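Lmo0305 protein (Listeria monocytogenes, PDB 3PJ0) is of unknown function but belongs to the pyridoxal-phosphate-dependent enzymes of fold type I, in the beta-eliminating lyase family, with its cofactor covalently bound. Local coordinates at residues L6-Y10 / I318-L322. Numbering follows the deposited sequence. Where two conformers were deposited one is given.
Sequences LKTSY and ISGYL
L6 and Y10, one helical turn apart, both hold CG anti to the backbone N (chi1 -176° and -177°), which sends their side chains from the same side of helix 2-11 onto the loop 318-322. The Y10 ring lies against the backbone from S319 to G320. G320 N sits 3.3 Å above the ring plane, offset toward the rim, and G320 CA makes a CH-pi contact, 3.9 Å from the ring centroid and 27° off the normal. Glycine suits this place because, with no side chain, its backbone can lie this close to the ring. Tyrosine supplies both a broad apolar face for the peptide and a polar end: water 1, in the ring plane at its edge, lies 2.8 Å from Y10 OH and donates a weak bond to I318 O. K16 adds a cation-pi contact to the ring.

The contact lies in the smaller domain of the fold-type I (aminotransferase-like) architecture, to which both ends of the chain contribute, the N-terminal helix packing beside the loop between strands 316-317 and 323-326. Helix 300-314 receives L6 on L307, T308 and Q311, and Q311 OE1 also accepts bonds from the backbone N of I318 and S319. L6, branched and apolar, fills the other part of the contact: its CD1 meets S319 O at 3.5 Å, while CD2 touches L322 CG at 3.9 Å. On the loop itself, S319 OG donates to Y321 O at 2.6 Å, approaching a lone pair of that oxygen within the plane of the carbonyl; this short hydroxyl bond ties the two residues flanking G320, while Y321 OH bonds to E333 N.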
loop_
_atom_site.group_PDB
_atom_site.type_symbol
_atom_site.label_atom_id
_atom_site.label_comp_id
_atom_site.label_asym_id
_atom_site.label_seq_id
_atom_site.Cartn_x
_atom_site.Cartn_y
_atom_site.Cartn_z
ATOM N N LEU A 6 -7.011 -3.068 32.579
ATOM C CA LEU A 6 -7.010 -1.684 32.058
ATOM C C LEU A 6 -7.520 -1.639 30.627
ATOM O O LEU A 6 -8.334 -0.792 30.275
ATOM C CB LEU A 6 -5.604 -1.072 32.118
ATOM C CG LEU A 6 -5.476 0.401 31.685
ATOM C CD1 LEU A 6 -6.275 1.327 32.592
ATOM C CD2 LEU A 6 -4.030 0.841 31.657
ATOM N N LYS A 7 -7.018 -2.552 29.794
ATOM C CA LYS A 7 -7.426 -2.645 28.379
ATOM C C LYS A 7 -8.947 -2.810 28.272
ATOM O O LYS A 7 -9.609 -2.110 27.508
ATOM C CB LYS A 7 -6.740 -3.860 27.726
ATOM C CG LYS A 7 -7.155 -4.147 26.285
ATOM C CD LYS A 7 -7.105 -5.665 25.938
ATOM C CE LYS A 7 -8.287 -6.431 26.605
ATOM N NZ LYS A 7 -8.367 -7.897 26.335
ATOM N N THR A 8 -9.485 -3.745 29.046
ATOM C CA THR A 8 -10.916 -4.048 29.043
ATOM C C THR A 8 -11.733 -2.871 29.537
ATOM O O THR A 8 -12.748 -2.523 28.935
ATOM C CB THR A 8 -11.218 -5.315 29.897
ATOM O OG1 THR A 8 -10.630 -6.455 29.247
ATOM C CG2 THR A 8 -12.716 -5.541 30.069
ATOM N N SER A 9 -11.277 -2.247 30.621
ATOM C CA SER A 9 -11.950 -1.069 31.168
ATOM C C SER A 9 -12.018 0.071 30.147
ATOM O O SER A 9 -13.049 0.746 29.993
ATOM C CB SER A 9 -11.184 -0.596 32.400
ATOM O OG SER A 9 -11.739 0.585 32.930
ATOM N N TYR A 10 -10.903 0.292 29.471
ATOM C CA TYR A 10 -10.788 1.364 28.467
ATOM C C TYR A 10 -11.679 1.087 27.275
ATOM O O TYR A 10 -12.415 1.980 26.803
ATOM C CB TYR A 10 -9.353 1.469 27.996
ATOM C CG TYR A 10 -9.067 2.588 27.006
ATOM C CD1 TYR A 10 -8.873 3.888 27.450
ATOM C CD2 TYR A 10 -8.954 2.342 25.646
ATOM C CE1 TYR A 10 -8.591 4.922 26.574
ATOM C CE2 TYR A 10 -8.655 3.385 24.745
ATOM C CZ TYR A 10 -8.478 4.665 25.228
ATOM O OH TYR A 10 -8.165 5.715 24.404
ATOM N N ILE A 318 -9.308 6.982 29.729
ATOM C CA ILE A 318 -8.089 7.768 29.923
ATOM C C ILE A 318 -6.968 7.164 29.084
ATOM O O ILE A 318 -6.397 7.825 28.208
ATOM C CB ILE A 318 -7.657 7.764 31.396
ATOM C CG1 ILE A 318 -8.746 8.391 32.260
ATOM C CG2 ILE A 318 -6.329 8.513 31.551
ATOM C CD1 ILE A 318 -9.034 9.794 31.917
ATOM N N SER A 319 -6.675 5.891 29.331
ATOM C CA SER A 319 -5.643 5.190 28.555
ATOM C C SER A 319 -5.876 3.687 28.615
ATOM O O SER A 319 -6.263 3.153 29.661
ATOM C CB SER A 319 -4.228 5.478 29.056
ATOM O OG SER A 319 -3.279 4.908 28.149
ATOM N N GLY A 320 -5.616 3.017 27.497
ATOM C CA GLY A 320 -5.729 1.545 27.438
ATOM C C GLY A 320 -4.434 0.824 27.801
ATOM O O GLY A 320 -4.386 -0.417 27.896
ATOM N N TYR A 321 -3.385 1.597 28.053
ATOM C CA TYR A 321 -2.101 1.028 28.394
ATOM C C TYR A 321 -1.323 2.017 29.241
ATOM O O TYR A 321 -1.620 3.225 29.281
ATOM C CB TYR A 321 -1.287 0.787 27.128
ATOM C CG TYR A 321 -0.832 2.100 26.523
ATOM C CD1 TYR A 321 -1.642 2.783 25.633
ATOM C CD2 TYR A 321 0.382 2.688 26.898
ATOM C CE1 TYR A 321 -1.259 4.015 25.119
ATOM C CE2 TYR A 321 0.791 3.913 26.363
ATOM C CZ TYR A 321 -0.033 4.568 25.486
ATOM O OH TYR A 321 0.338 5.785 24.972
ATOM N N LEU A 322 -0.327 1.486 29.928
ATOM C CA LEU A 322 0.606 2.308 30.661
ATOM C C LEU A 322 2.002 1.808 30.323
ATOM O O LEU A 322 2.259 0.613 30.302
ATOM C CB LEU A 322 0.331 2.280 32.148
ATOM C CG LEU A 322 -0.927 2.999 32.625
ATOM C CD1 LEU A 322 -1.201 2.667 34.060
ATOM C CD2 LEU A 322 -0.807 4.523 32.401
HETATM O O HOH W 1 -8.357 8.214 25.549
#